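Local coordinates for coelenterazine-binding protein with bound coelenterazine (Renilla muelleri, PDB 2HPS), which binds the luciferin coelenterazine and, in response to calcium, makes it available for reaction with luciferase and oxygen, at residues Ala10-Lys15 and Ser88-Lys93; Glu95-Ala100 and Phe167-Glu172; Asn145-Asn150 and Leu161-Asp166. All coordinates share one frame; numbering follows the deposited sequence. Where two conformers were deposited one is given.

Interaction 1. Residues Ala10-Lys15 and Ser88-Lys93; sequences AYHLRK and SLLKMK
His12, on helix 6-21, lays one face of its imidazole against the branched end of Leu90, near the end of helix 78-91. Methyl CD2 of Leu90 does most of the touching: it sits 4.0 Å from the centroid of the His12 ring and 24° off the ring normal, a CH-pi contact displaced toward the NE2-CD2 side of the ring. The other methyl, Leu90 CD1, reaches CG of His12 at 4.0 Å, and the two side chains run past each other in opposite directions. With CG of His12 anti to the backbone N (chi1 -162°), the ring projects from helix 6-21 toward Leu90. Contact is looser at the ring edge, where Leu89 CD1 approaches His12 CE1 at 4.2 Å, near the ring plane. His12 and Leu89 are buried, the latter also packing on Met16 and Arg19, whereas Leu90 is partly exposed. Both ring nitrogens are engaged beyond the pair: NE2 hydrogen-bonds the carbonyl of Leu168, and ND1 the hydroxyl of Thr86. These two bonds probably fix the rotation of the imidazole and so present its face to Leu90. The contact joins the N-terminal helix, in the first EF-hand range, to the last helix of the second EF-hand unit, away from the calcium sites. The nitrogens make the polar bonds while a methyl meets one ring face, so the contact with Leu90 is probably held mainly by dispersion.

Interaction 2. Residues Glu95-Ala100 and Phe167-Glu172; sequences EEKAMA and FLFGLE
Lys97 lies across one face of the Phe169 ring, and its side chain runs over it from the far rim inward. CB of Lys97 starts above the outer end, 3.9 Å from CZ of Phe169, and CG stays over the same end, 4.0 Å from CE1. CD makes no close approach to the ring, but the bend at chi3 (61°) brings CE back over its middle, 3.7 Å from the centroid in a close CH-pi contact. NZ, at the tip, lies 4.6 Å from the centroid and 26° off the ring normal, an off-centre cation-pi approach. The opposite face of the ring is backed by CB of its neighbour Leu168. At the ring edge, near its plane, the methyl CB of Ala100 meets CZ of Phe169 at 3.6 Å, while Leu168 CD1 rests against the carbonyl O of Ala100. The contact sets the short linking helix 95-99 against the end of helix 157-169, the exit helix of the fourth EF hand, and Leu89 of helix 78-91 also packs on Phe169, Leu168 and Ala100. With CE nearer the ring than NZ, the lysine is probably held mainly by dispersion, the ammonium adding a modest attraction to the pi cloud.

Interaction 3. Residues Asn145-Asn150 and Leu161-Asp166; sequences NTLDFN and LVTVND
Where helix 137-147 ends, its backbone comes to 7.0 Å from helix 157-169 between the CA atoms of Leu147 and Thr163, and then leaves helical geometry at Asp148, the centre of an inverse gamma turn. Leu147 and Thr163 cross at about a right angle: CG of Leu147 touches OG1 of Thr163 at 3.8 Å, and CD1 of Leu147 meets the threonine methyl CG2 at 4.0 Å. Both branches of Thr163 thus touch Leu147, and OG1 (chi1 -69°) also binds a water 2.8 Å away. That water donates to the carbonyl O of Leu147 at 2.7 Å, bridging the helix end to the hydroxyl. An alanine in place of Leu147 would probably open a gap beside Thr163 CG2 and cost the helix end its packing against that methyl. Farther along, Phe149 crosses Val162 at about a right angle, CE2 of Phe149 meeting CB of Val162 at 4.2 Å in a lighter contact. Residues 145-150 enter an EF-hand loop in which Asp148 and Asn150 probably serve as calcium ligands; no metal occupies it here, and OD1 and OD2 of Asp148 accept hydrogen bonds from the backbone N of Asn152 and Gly153, respectively. The contact ties the incoming and outgoing helices of this helix-loop-helix unit. Strand 154-156 lies against Leu147 through Ile155, and helix 175-180 packs on Thr163 through Leu176 and Phe180.

In the fold
From the N terminus, interaction 1 closes the first long loop, bringing helix 6-21 to the end of helix 78-91 after the N-terminal pair of EF-hand-like units. The chain passes almost at once into helix 95-99, where interaction 2 opens; it closes only at the end of helix 157-169, spanning the third and fourth EF hands. Interaction 3 is a short closure within that span, linking the two helices of the fourth hand, and shares helix 157-169 with interaction 2. Interactions 1 and 2 follow in series but meet in space: Lys15 NZ hydrogen-bonds the carbonyl of Gly170, joining the N-terminal helix to the C-terminal half.

Interaction 1. Residues Ala10-Lys15 and Ser88-Lys93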
loop_
_atom_site.group_PDB
_atom_site.type_symbol
_atom_site.label_atom_id
_atom_site.label_comp_id
_atom_site.label_asym_id
_atom_site.label_seq_id
_atom_site.Cartn_x
_atom_site.Cartn_y
_atom_site.Cartn_z
ATOM N N ALA A 10 17.019 -5.506 6.740
ATOM C CA ALA A 10 17.229 -5.600 5.289
ATOM C C ALA A 10 15.939 -5.966 4.576
ATOM O O ALA A 10 15.564 -5.322 3.594
ATOM C CB ALA A 10 18.330 -6.633 4.963
ATOM N N TYR A 11 15.246 -6.981 5.097
ATOM C CA TYR A 11 14.029 -7.464 4.455
ATOM C C TYR A 11 12.919 -6.399 4.531
ATOM O O TYR A 11 12.230 -6.137 3.549
ATOM C CB TYR A 11 13.580 -8.792 5.087
ATOM C CG TYR A 11 12.279 -9.291 4.501
ATOM C CD1 TYR A 11 12.199 -9.666 3.152
ATOM C CD2 TYR A 11 11.112 -9.308 5.268
ATOM C CE1 TYR A 11 10.988 -10.096 2.585
ATOM C CE2 TYR A 11 9.903 -9.723 4.713
ATOM C CZ TYR A 11 9.841 -10.109 3.378
ATOM O OH TYR A 11 8.652 -10.538 2.834
ATOM N N HIS A 12 12.764 -5.785 5.704
ATOM C CA HIS A 12 11.732 -4.754 5.851
ATOM C C HIS A 12 11.985 -3.580 4.919
ATOM O O HIS A 12 11.062 -3.113 4.239
ATOM C CB HIS A 12 11.597 -4.277 7.294
ATOM C CG HIS A 12 10.310 -3.568 7.543
ATOM N ND1 HIS A 12 10.135 -2.228 7.268
ATOM C CD2 HIS A 12 9.110 -4.031 7.970
ATOM C CE1 HIS A 12 8.879 -1.895 7.522
ATOM N NE2 HIS A 12 8.243 -2.965 7.966
ATOM N N LEU A 13 13.243 -3.142 4.824
ATOM C CA LEU A 13 13.566 -2.061 3.875
ATOM C C LEU A 13 13.299 -2.447 2.429
ATOM O O LEU A 13 12.925 -1.602 1.612
ATOM C CB LEU A 13 15.035 -1.637 4.018
ATOM C CG LEU A 13 15.427 -0.856 5.270
ATOM C CD1 LEU A 13 16.960 -0.788 5.379
ATOM C CD2 LEU A 13 14.852 0.570 5.185
ATOM N N ARG A 14 13.573 -3.707 2.093
ATOM C CA ARG A 14 13.291 -4.234 0.753
ATOM C C ARG A 14 11.803 -4.152 0.433
ATOM O O ARG A 14 11.423 -3.707 -0.655
ATOM C CB ARG A 14 13.792 -5.670 0.624
ATOM C CG ARG A 14 13.676 -6.251 -0.790
ATOM C CD ARG A 14 14.331 -7.655 -0.835
ATOM N NE ARG A 14 14.203 -8.267 -2.153
ATOM C CZ ARG A 14 15.038 -8.076 -3.170
ATOM N NH1 ARG A 14 16.086 -7.252 -3.044
ATOM N NH2 ARG A 14 14.804 -8.698 -4.338
ATOM N N LYS A 15 10.968 -4.505 1.415
ATOM C CA LYS A 15 9.538 -4.354 1.269
ATOM C C LYS A 15 9.176 -2.883 1.061
ATOM O O LYS A 15 8.426 -2.546 0.142
ATOM C CB LYS A 15 8.816 -4.918 2.486
ATOM C CG LYS A 15 8.827 -6.457 2.561
ATOM C CD LYS A 15 7.864 -6.980 3.614
ATOM C CE LYS A 15 8.237 -6.544 5.041
ATOM N NZ LYS A 15 7.264 -7.108 6.089
ATOM N N SER A 88 9.707 4.561 10.881
ATOM C CA SER A 88 8.387 4.921 11.450
ATOM C C SER A 88 7.551 3.713 11.869
ATOM O O SER A 88 7.074 3.642 13.015
ATOM C CB SER A 88 7.604 5.864 10.536
ATOM O OG SER A 88 7.385 5.319 9.255
ATOM N N LEU A 89 7.388 2.758 10.949
ATOM C CA LEU A 89 6.546 1.584 11.209
ATOM C C LEU A 89 7.055 0.691 12.313
ATOM O O LEU A 89 6.268 0.212 13.120
ATOM C CB LEU A 89 6.354 0.760 9.932
ATOM C CG LEU A 89 5.439 1.440 8.917
ATOM C CD1 LEU A 89 5.634 0.835 7.530
ATOM C CD2 LEU A 89 3.966 1.367 9.378
ATOM N N LEU A 90 8.370 0.462 12.363
ATOM C CA LEU A 90 8.904 -0.506 13.329
ATOM C C LEU A 90 8.998 0.043 14.759
ATOM O O LEU A 90 9.200 -0.721 15.697
ATOM C CB LEU A 90 10.237 -1.101 12.840
ATOM C CG LEU A 90 10.115 -1.973 11.572
ATOM C CD1 LEU A 90 11.465 -2.628 11.218
ATOM C CD2 LEU A 90 9.007 -3.030 11.661
ATOM N N LYS A 91 8.829 1.355 14.895
ATOM C CA LYS A 91 8.802 2.065 16.185
ATOM C C LYS A 91 7.427 1.923 16.865
ATOM O O LYS A 91 7.302 2.061 18.098
ATOM C CB LYS A 91 9.096 3.550 15.927
ATOM C CG LYS A 91 9.465 4.410 17.135
ATOM C CD LYS A 91 9.792 5.843 16.691
HETATM N N MSE A 92 6.399 1.650 16.067
HETATM C CA MSE A 92 5.015 1.771 16.549
HETATM C C MSE A 92 4.631 0.654 17.480
HETATM O O MSE A 92 5.042 -0.492 17.286
HETATM C CB MSE A 92 4.032 1.809 15.386
HETATM C CG MSE A 92 4.180 3.021 14.497
HETATM SE SE MSE A 92 2.915 2.833 13.056
HETATM C CE MSE A 92 3.410 4.345 11.925
ATOM N N LYS A 93 3.811 0.992 18.476
ATOM C CA LYS A 93 3.301 0.021 19.441
ATOM C C LYS A 93 1.820 0.239 19.698
ATOM O O LYS A 93 1.329 1.380 19.619
ATOM C CB LYS A 93 4.029 0.158 20.788
ATOM C CG LYS A 93 5.546 -0.007 20.744
ATOM C CD LYS A 93 5.923 -1.456 20.452
#

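Interaction 2. Residues Glu95-Ala100 and Phe167-Glu172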
loop_
_atom_site.group_PDB
_atom_site.type_symbol
_atom_site.label_atom_id
_atom_site.label_comp_id
_atom_site.label_asym_id
_atom_site.label_seq_id
_atom_site.Cartn_x
_atom_site.Cartn_y
_atom_site.Cartn_z
ATOM N N GLU A 95 -1.892 0.865 19.926
ATOM C CA GLU A 95 -2.849 1.593 19.093
ATOM C C GLU A 95 -2.207 2.295 17.886
ATOM O O GLU A 95 -2.871 2.520 16.883
ATOM C CB GLU A 95 -3.667 2.576 19.958
ATOM C CG GLU A 95 -4.680 3.409 19.172
ATOM C CD GLU A 95 -4.095 4.710 18.639
ATOM O OE1 GLU A 95 -2.920 5.059 18.943
ATOM O OE2 GLU A 95 -4.813 5.390 17.894
ATOM N N GLU A 96 -0.916 2.617 17.975
ATOM C CA GLU A 96 -0.210 3.228 16.839
ATOM C C GLU A 96 -0.291 2.345 15.599
ATOM O O GLU A 96 -0.466 2.835 14.466
ATOM C CB GLU A 96 1.245 3.508 17.215
ATOM C CG GLU A 96 1.362 4.627 18.248
ATOM C CD GLU A 96 2.748 4.740 18.855
ATOM O OE1 GLU A 96 3.566 3.809 18.704
ATOM O OE2 GLU A 96 2.996 5.764 19.527
ATOM N N LYS A 97 -0.226 1.042 15.831
ATOM C CA LYS A 97 -0.277 0.077 14.729
ATOM C C LYS A 97 -1.665 -0.011 14.107
ATOM O O LYS A 97 -1.796 -0.333 12.925
ATOM C CB LYS A 97 0.205 -1.300 15.208
ATOM C CG LYS A 97 1.671 -1.322 15.679
ATOM C CD LYS A 97 2.089 -2.718 16.148
ATOM C CE LYS A 97 1.991 -3.751 15.029
ATOM N NZ LYS A 97 2.620 -5.050 15.471
ATOM N N ALA A 98 -2.705 0.259 14.904
ATOM C CA ALA A 98 -4.075 0.337 14.391
ATOM C C ALA A 98 -4.255 1.547 13.492
ATOM O O ALA A 98 -4.904 1.459 12.447
ATOM C CB ALA A 98 -5.098 0.360 15.560
HETATM N N MSE A 99 -3.660 2.675 13.877
HETATM C CA MSE A 99 -3.733 3.861 13.037
HETATM C C MSE A 99 -2.995 3.631 11.727
HETATM O O MSE A 99 -3.386 4.174 10.690
HETATM C CB MSE A 99 -3.161 5.084 13.751
HETATM C CG MSE A 99 -4.082 5.662 14.785
HETATM SE SE MSE A 99 -5.821 6.218 14.017
HETATM C CE MSE A 99 -5.300 7.017 12.463
ATOM N N ALA A 100 -1.931 2.821 11.775
ATOM C CA ALA A 100 -1.103 2.568 10.581
ATOM C C ALA A 100 -1.806 1.829 9.444
ATOM O O ALA A 100 -1.362 1.893 8.283
ATOM C CB ALA A 100 0.161 1.833 10.963
ATOM N N PHE A 167 2.715 -7.235 5.670
ATOM C CA PHE A 167 3.570 -6.379 4.845
ATOM C C PHE A 167 4.153 -5.221 5.657
ATOM O O PHE A 167 5.352 -4.973 5.610
ATOM C CB PHE A 167 2.808 -5.852 3.647
ATOM C CG PHE A 167 3.682 -5.072 2.692
ATOM C CD1 PHE A 167 4.466 -5.744 1.757
ATOM C CD2 PHE A 167 3.746 -3.685 2.750
ATOM C CE1 PHE A 167 5.301 -5.044 0.877
ATOM C CE2 PHE A 167 4.583 -2.966 1.865
ATOM C CZ PHE A 167 5.349 -3.645 0.923
ATOM N N LEU A 168 3.304 -4.519 6.408
ATOM C CA LEU A 168 3.752 -3.305 7.100
ATOM C C LEU A 168 4.650 -3.549 8.313
ATOM O O LEU A 168 5.558 -2.748 8.571
ATOM C CB LEU A 168 2.544 -2.435 7.492
ATOM C CG LEU A 168 1.809 -1.720 6.353
ATOM C CD1 LEU A 168 0.635 -0.958 6.972
ATOM C CD2 LEU A 168 2.722 -0.779 5.551
ATOM N N PHE A 169 4.420 -4.636 9.051
ATOM C CA PHE A 169 5.117 -4.870 10.312
ATOM C C PHE A 169 5.952 -6.141 10.398
ATOM O O PHE A 169 6.707 -6.315 11.365
ATOM C CB PHE A 169 4.118 -4.854 11.488
ATOM C CG PHE A 169 3.363 -3.572 11.594
ATOM C CD1 PHE A 169 4.006 -2.409 11.972
ATOM C CD2 PHE A 169 1.998 -3.526 11.302
ATOM C CE1 PHE A 169 3.304 -1.214 12.065
ATOM C CE2 PHE A 169 1.298 -2.339 11.387
ATOM C CZ PHE A 169 1.951 -1.183 11.763
ATOM N N GLY A 170 5.805 -7.026 9.416
ATOM C CA GLY A 170 6.500 -8.310 9.423
ATOM C C GLY A 170 8.005 -8.153 9.294
ATOM O O GLY A 170 8.476 -7.372 8.475
ATOM N N LEU A 171 8.744 -8.888 10.122
ATOM C CA LEU A 171 10.210 -8.882 10.076
ATOM C C LEU A 171 10.726 -10.114 9.355
ATOM O O LEU A 171 11.904 -10.170 8.977
ATOM C CB LEU A 171 10.793 -8.857 11.483
ATOM C CG LEU A 171 10.451 -7.629 12.329
ATOM C CD1 LEU A 171 11.079 -7.747 13.711
ATOM C CD2 LEU A 171 10.880 -6.368 11.645
ATOM N N GLU A 172 9.851 -11.105 9.221
ATOM C CA GLU A 172 10.187 -12.349 8.548
ATOM C C GLU A 172 9.402 -12.443 7.257
ATOM O O GLU A 172 8.264 -11.979 7.162
ATOM C CB GLU A 172 9.864 -13.548 9.444
ATOM C CG GLU A 172 11.044 -14.049 10.293
ATOM C CD GLU A 172 11.450 -13.095 11.386
ATOM O OE1 GLU A 172 10.577 -12.681 12.184
ATOM O OE2 GLU A 172 12.655 -12.765 11.453
#

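Interaction 3. Residues Asn145-Asn150 and Leu161-Asp166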
loop_
_atom_site.group_PDB
_atom_site.type_symbol
_atom_site.label_atom_id
_atom_site.label_comp_id
_atom_site.label_asym_id
_atom_site.label_seq_id
_atom_site.Cartn_x
_atom_site.Cartn_y
_atom_site.Cartn_z
ATOM N N ASN A 145 -4.873 -13.682 -6.594
ATOM C CA ASN A 145 -4.830 -15.117 -6.295
ATOM C C ASN A 145 -4.056 -15.439 -5.014
ATOM O O ASN A 145 -4.475 -16.267 -4.211
ATOM C CB ASN A 145 -4.247 -15.873 -7.490
ATOM C CG ASN A 145 -4.345 -17.385 -7.325
ATOM O OD1 ASN A 145 -5.445 -17.920 -7.116
ATOM N ND2 ASN A 145 -3.200 -18.076 -7.413
ATOM N N THR A 146 -2.927 -14.765 -4.810
ATOM C CA THR A 146 -2.140 -14.951 -3.609
ATOM C C THR A 146 -2.845 -14.393 -2.353
ATOM O O THR A 146 -2.876 -15.044 -1.302
ATOM C CB THR A 146 -0.708 -14.359 -3.769
ATOM O OG1 THR A 146 -0.032 -14.979 -4.893
ATOM C CG2 THR A 146 0.100 -14.572 -2.479
ATOM N N LEU A 147 -3.427 -13.198 -2.460
ATOM C CA LEU A 147 -4.077 -12.579 -1.306
ATOM C C LEU A 147 -5.358 -13.295 -0.900
ATOM O O LEU A 147 -5.803 -13.198 0.245
ATOM C CB LEU A 147 -4.364 -11.106 -1.581
ATOM C CG LEU A 147 -3.313 -10.137 -1.033
ATOM C CD1 LEU A 147 -1.952 -10.389 -1.618
ATOM C CD2 LEU A 147 -3.732 -8.720 -1.376
ATOM N N ASP A 148 -5.936 -14.007 -1.862
ATOM C CA ASP A 148 -7.057 -14.927 -1.644
ATOM C C ASP A 148 -6.471 -16.214 -1.047
ATOM O O ASP A 148 -6.468 -17.284 -1.688
ATOM C CB ASP A 148 -7.756 -15.190 -2.994
ATOM C CG ASP A 148 -8.943 -16.162 -2.890
ATOM O OD1 ASP A 148 -9.545 -16.311 -1.802
ATOM O OD2 ASP A 148 -9.266 -16.772 -3.931
ATOM N N PHE A 149 -5.955 -16.105 0.176
ATOM C CA PHE A 149 -5.171 -17.188 0.754
ATOM C C PHE A 149 -6.041 -18.355 1.215
ATOM O O PHE A 149 -5.544 -19.486 1.396
ATOM C CB PHE A 149 -4.182 -16.689 1.823
ATOM C CG PHE A 149 -4.825 -16.004 3.016
ATOM C CD1 PHE A 149 -5.424 -16.759 4.035
ATOM C CD2 PHE A 149 -4.750 -14.626 3.159
ATOM C CE1 PHE A 149 -5.983 -16.134 5.152
ATOM C CE2 PHE A 149 -5.298 -13.995 4.279
ATOM C CZ PHE A 149 -5.908 -14.749 5.275
ATOM N N ASN A 150 -7.335 -18.084 1.382
ATOM C CA ASN A 150 -8.301 -19.161 1.592
ATOM C C ASN A 150 -8.900 -19.709 0.306
ATOM O O ASN A 150 -9.694 -20.657 0.347
ATOM C CB ASN A 150 -9.380 -18.736 2.588
ATOM C CG ASN A 150 -8.836 -18.654 3.998
ATOM O OD1 ASN A 150 -8.038 -19.502 4.415
ATOM N ND2 ASN A 150 -9.226 -17.622 4.723
ATOM N N LEU A 161 -6.676 -7.471 5.765
ATOM C CA LEU A 161 -5.940 -6.914 6.910
ATOM C C LEU A 161 -4.763 -7.799 7.383
ATOM O O LEU A 161 -3.740 -7.291 7.852
ATOM C CB LEU A 161 -6.913 -6.590 8.060
ATOM C CG LEU A 161 -6.526 -5.586 9.147
ATOM C CD1 LEU A 161 -6.026 -4.245 8.572
ATOM C CD2 LEU A 161 -7.734 -5.380 10.064
ATOM N N VAL A 162 -4.898 -9.122 7.261
ATOM C CA VAL A 162 -3.788 -10.020 7.579
ATOM C C VAL A 162 -2.562 -9.682 6.699
ATOM O O VAL A 162 -1.428 -9.528 7.201
ATOM C CB VAL A 162 -4.216 -11.496 7.424
ATOM C CG1 VAL A 162 -2.970 -12.431 7.391
ATOM C CG2 VAL A 162 -5.205 -11.860 8.568
ATOM N N THR A 163 -2.818 -9.543 5.404
ATOM C CA THR A 163 -1.767 -9.207 4.430
ATOM C C THR A 163 -1.168 -7.826 4.723
ATOM O O THR A 163 0.058 -7.668 4.749
ATOM C CB THR A 163 -2.303 -9.285 2.988
ATOM O OG1 THR A 163 -2.562 -10.665 2.687
ATOM C CG2 THR A 163 -1.254 -8.762 1.979
ATOM N N VAL A 164 -2.033 -6.845 4.968
ATOM C CA VAL A 164 -1.551 -5.485 5.269
ATOM C C VAL A 164 -0.640 -5.489 6.491
ATOM O O VAL A 164 0.460 -4.931 6.471
ATOM C CB VAL A 164 -2.737 -4.521 5.498
ATOM C CG1 VAL A 164 -2.250 -3.194 6.022
ATOM C CG2 VAL A 164 -3.515 -4.343 4.191
ATOM N N ASN A 165 -1.080 -6.111 7.577
ATOM C CA ASN A 165 -0.235 -6.179 8.770
ATOM C C ASN A 165 1.084 -6.893 8.529
ATOM O O ASN A 165 2.129 -6.469 9.018
ATOM C CB ASN A 165 -1.011 -6.817 9.922
ATOM C CG ASN A 165 -1.872 -5.806 10.636
ATOM O OD1 ASN A 165 -1.348 -4.961 11.364
ATOM N ND2 ASN A 165 -3.187 -5.869 10.433
ATOM N N ASP A 166 1.035 -7.987 7.778
ATOM C CA ASP A 166 2.256 -8.734 7.535
ATOM C C ASP A 166 3.237 -7.907 6.686
ATOM O O ASP A 166 4.438 -7.851 6.982
ATOM C CB ASP A 166 1.786 -9.972 6.757
ATOM C CG ASP A 166 2.890 -10.926 6.417
ATOM O OD1 ASP A 166 4.059 -10.686 6.800
ATOM O OD2 ASP A 166 2.548 -11.938 5.761
HETATM O O HOH W 1 -5.199 -11.099 1.816
#